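Local coordinates for glycoprotein (PDB 5MDM), which probably attaches the virus to host receptors and, triggered by the acidic pH of the endosome, drives fusion of the viral and endosomal membranes as a class III fusion protein, at residues T10-K15 with S327-R332. Numbering follows the deposited sequence.
Sequences TKLDWK and SFAHTR
K15 and F328 face each other as an antiparallel hydrogen-bonded pair, and both of their backbone bonds are made: K15 N donates to F328 O at 3.0 Å, and F328 N returns to K15 O at 2.9 Å. The side chains of the pair lie on the same face of the sheet. The K15 side chain runs outward beside the phenyl of F328, beginning with K15 CB at 3.7 Å from F328 CE2. Bends at chi2 and chi3 then bring the end of the chain back beside the rim of the ring, so that K15 CE lies 3.7 Å from F328 CZ, and K15 NZ reaches that same carbon. The lysine thus touches the phenyl at its root and at its end, the two side chains crossing obliquely.

One residue back, W14 turns its indole to the strand. The A329 methyl sits over one face, a CH-pi contact with CB 3.7 Å from the centroid of the six-membered ring, and L12 CB lies over this same face. L12 CB also touches A329 CB at 3.8 Å, while the two L12 methyls fork against CB and OG1 of T331, L12 CD2 coming 3.6 Å from T331 OG1.

The 10-15 segment comes out of the loop after strand 2-7 and settles into the short strand 15-16, beside the long strand 325-338. Strand 316-322 pairs with 325-338 as well, its T320 and I322 touching W14, whose indole also meets F365 edge-to-face. P7 of strand 2-7 touches both L12 and T331. Strands 2-7 and 15-16 both pair antiparallel with 325-338, so the start of the chain joins this sheet at two places.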
ATOM      1  N   THR A  10      15.380  27.761 -22.447  1.00105.92           N
ATOM      2  CA  THR A  10      15.292  28.587 -21.250  1.00103.36           C
ATOM      3  C   THR A  10      14.567  29.889 -21.558  1.00109.62           C
ATOM      4  O   THR A  10      14.203  30.640 -20.654  1.00112.87           O
ATOM      5  CB  THR A  10      16.691  28.907 -20.699  1.00115.29           C
ATOM      6  OG1 THR A  10      17.381  29.775 -21.606  1.00122.99           O
ATOM      7  CG2 THR A  10      17.495  27.633 -20.527  1.00119.96           C
ATOM      8  N   LYS A  11      14.377  30.151 -22.849  1.00113.26           N
ATOM      9  CA  LYS A  11      13.640  31.320 -23.312  1.00117.92           C
ATOM     10  C   LYS A  11      12.700  30.904 -24.435  1.00116.87           C
ATOM     11  O   LYS A  11      13.042  30.056 -25.262  1.00118.87           O
ATOM     12  CB  LYS A  11      14.595  32.411 -23.814  1.00126.05           C
ATOM     13  CG  LYS A  11      15.526  32.986 -22.753  1.00123.62           C
ATOM     14  CD  LYS A  11      16.459  34.031 -23.342  1.00128.14           C
ATOM     15  CE  LYS A  11      15.683  35.220 -23.901  1.00142.98           C
ATOM     16  NZ  LYS A  11      16.573  36.311 -24.410  1.00148.74           N
ATOM     17  N   LEU A  12      11.513  31.500 -24.460  1.00112.19           N
ATOM     18  CA  LEU A  12      10.548  31.230 -25.516  1.00118.46           C
ATOM     19  C   LEU A  12      10.029  32.532 -26.116  1.00126.92           C
ATOM     20  O   LEU A  12      10.031  33.574 -25.460  1.00118.42           O
ATOM     21  CB  LEU A  12       9.381  30.396 -24.981  1.00117.59           C
ATOM     22  CG  LEU A  12       9.702  28.975 -24.515  1.00114.20           C
ATOM     23  CD1 LEU A  12       8.458  28.314 -23.946  1.00109.31           C
ATOM     24  CD2 LEU A  12      10.280  28.152 -25.657  1.00115.49           C
ATOM     25  N   ASP A  13       9.589  32.469 -27.368  1.00139.70           N
ATOM     26  CA  ASP A  13       8.973  33.619 -28.013  1.00143.00           C
ATOM     27  C   ASP A  13       7.495  33.687 -27.633  1.00140.12           C
ATOM     28  O   ASP A  13       6.678  32.903 -28.126  1.00138.57           O
ATOM     29  CB  ASP A  13       9.133  33.533 -29.531  1.00151.05           C
ATOM     30  CG  ASP A  13       8.645  34.780 -30.238  1.00170.02           C
ATOM     31  OD1 ASP A  13       8.800  35.885 -29.675  1.00175.68           O
ATOM     32  OD2 ASP A  13       8.103  34.656 -31.358  1.00178.36           O
ATOM     33  N   TRP A  14       7.161  34.622 -26.746  1.00135.03           N
ATOM     34  CA  TRP A  14       5.797  34.756 -26.241  1.00125.70           C
ATOM     35  C   TRP A  14       4.929  35.670 -27.104  1.00127.77           C
ATOM     36  O   TRP A  14       5.405  36.663 -27.659  1.00133.15           O
ATOM     37  CB  TRP A  14       5.800  35.257 -24.793  1.00118.69           C
ATOM     38  CG  TRP A  14       6.483  34.331 -23.829  1.00124.50           C
ATOM     39  CD1 TRP A  14       7.783  34.387 -23.426  1.00123.24           C
ATOM     40  CD2 TRP A  14       5.899  33.207 -23.149  1.00129.70           C
ATOM     41  NE1 TRP A  14       8.048  33.371 -22.537  1.00123.31           N
ATOM     42  CE2 TRP A  14       6.909  32.633 -22.352  1.00125.50           C
ATOM     43  CE3 TRP A  14       4.622  32.631 -23.140  1.00120.06           C
ATOM     44  CZ2 TRP A  14       6.682  31.512 -21.553  1.00119.19           C
ATOM     45  CZ3 TRP A  14       4.401  31.518 -22.348  1.00108.14           C
ATOM     46  CH2 TRP A  14       5.425  30.973 -21.564  1.00110.31           C
ATOM     47  N   LYS A  15       3.654  35.315 -27.214  1.00126.33           N
ATOM     48  CA  LYS A  15       2.664  36.124 -27.914  1.00132.88           C
ATOM     49  C   LYS A  15       1.384  36.107 -27.090  1.00135.78           C
ATOM     50  O   LYS A  15       1.089  35.114 -26.424  1.00141.53           O
ATOM     51  CB  LYS A  15       2.395  35.562 -29.312  1.00136.53           C
ATOM     52  CG  LYS A  15       3.596  35.589 -30.250  1.00142.88           C
ATOM     53  CD  LYS A  15       3.565  34.416 -31.223  1.00144.34           C
ATOM     54  CE  LYS A  15       2.252  34.355 -31.992  1.00147.70           C
ATOM     55  NZ  LYS A  15       2.176  33.147 -32.861  1.00149.91           N
ATOM     56  N   SER A 327      -0.321  35.078 -21.967  1.00120.26           N
ATOM     57  CA  SER A 327       0.505  34.849 -23.139  1.00116.96           C
ATOM     58  C   SER A 327       0.815  33.367 -23.302  1.00115.17           C
ATOM     59  O   SER A 327       0.958  32.633 -22.321  1.00105.86           O
ATOM     60  CB  SER A 327       1.802  35.648 -23.039  1.00116.76           C
ATOM     61  OG  SER A 327       1.531  37.023 -22.835  1.00129.92           O
ATOM     62  N   PHE A 328       0.912  32.932 -24.552  1.00115.78           N
ATOM     63  CA  PHE A 328       1.289  31.564 -24.851  1.00107.88           C
ATOM     64  C   PHE A 328       2.615  31.552 -25.600  1.00110.89           C
ATOM     65  O   PHE A 328       3.098  32.593 -26.045  1.00107.90           O
ATOM     66  CB  PHE A 328       0.211  30.892 -25.697  1.00103.96           C
ATOM     67  CG  PHE A 328       0.266  31.264 -27.148  1.00109.86           C
ATOM     68  CD1 PHE A 328       0.729  30.360 -28.092  1.00113.48           C
ATOM     69  CD2 PHE A 328      -0.133  32.520 -27.569  1.00110.73           C
ATOM     70  CE1 PHE A 328       0.787  30.700 -29.428  1.00118.59           C
ATOM     71  CE2 PHE A 328      -0.077  32.866 -28.900  1.00118.87           C
ATOM     72  CZ  PHE A 328       0.384  31.955 -29.833  1.00122.27           C
ATOM     73  N   ALA A 329       3.206  30.372 -25.736  1.00113.86           N
ATOM     74  CA  ALA A 329       4.403  30.219 -26.552  1.00114.55           C
ATOM     75  C   ALA A 329       4.528  28.785 -27.048  1.00115.16           C
ATOM     76  O   ALA A 329       4.322  27.841 -26.287  1.00121.61           O
ATOM     77  CB  ALA A 329       5.637  30.617 -25.768  1.00 93.92           C
ATOM     78  N   HIS A 330       4.851  28.624 -28.328  1.00109.67           N
ATOM     79  CA  HIS A 330       5.160  27.305 -28.863  1.00106.39           C
ATOM     80  C   HIS A 330       6.430  26.792 -28.202  1.00106.53           C
ATOM     81  O   HIS A 330       7.340  27.566 -27.912  1.00114.50           O
ATOM     82  CB  HIS A 330       5.337  27.350 -30.382  1.00113.93           C
ATOM     83  CG  HIS A 330       4.055  27.246 -31.144  1.00127.84           C
ATOM     84  ND1 HIS A 330       3.253  28.336 -31.407  1.00137.22           N
ATOM     85  CD2 HIS A 330       3.432  26.178 -31.696  1.00134.65           C
ATOM     86  CE1 HIS A 330       2.192  27.944 -32.090  1.00143.57           C
ATOM     87  NE2 HIS A 330       2.276  26.640 -32.279  1.00142.59           N
ATOM     88  N   THR A 331       6.483  25.490 -27.953  1.00106.10           N
ATOM     89  CA  THR A 331       7.672  24.888 -27.367  1.00103.42           C
ATOM     90  C   THR A 331       7.608  23.379 -27.502  1.00105.62           C
ATOM     91  O   THR A 331       6.585  22.830 -27.899  1.00107.93           O
ATOM     92  CB  THR A 331       7.813  25.237 -25.875  1.00 95.91           C
ATOM     93  OG1 THR A 331       9.088  24.794 -25.400  1.00 99.70           O
ATOM     94  CG2 THR A 331       6.715  24.571 -25.063  1.00 91.65           C
ATOM     95  N   ARG A 332       8.708  22.710 -27.189  1.00104.09           N
ATOM     96  CA  ARG A 332       8.697  21.261 -27.096  1.00107.39           C
ATOM     97  C   ARG A 332       9.022  20.876 -25.666  1.00 99.32           C
ATOM     98  O   ARG A 332      10.131  21.099 -25.190  1.00 98.15           O
ATOM     99  CB  ARG A 332       9.686  20.623 -28.080  1.00117.70           C
ATOM    100  CG  ARG A 332       9.821  19.104 -27.945  1.00116.61           C
ATOM    101  CD  ARG A 332      10.176  18.422 -29.272  1.00115.85           C
ATOM    102  NE  ARG A 332      11.418  18.923 -29.854  1.00118.03           N
ATOM    103  CZ  ARG A 332      11.476  19.786 -30.866  1.00134.78           C
ATOM    104  NH1 ARG A 332      10.359  20.247 -31.417  1.00138.13           N
ATOM    105  NH2 ARG A 332      12.651  20.191 -31.332  1.00141.25           N
TER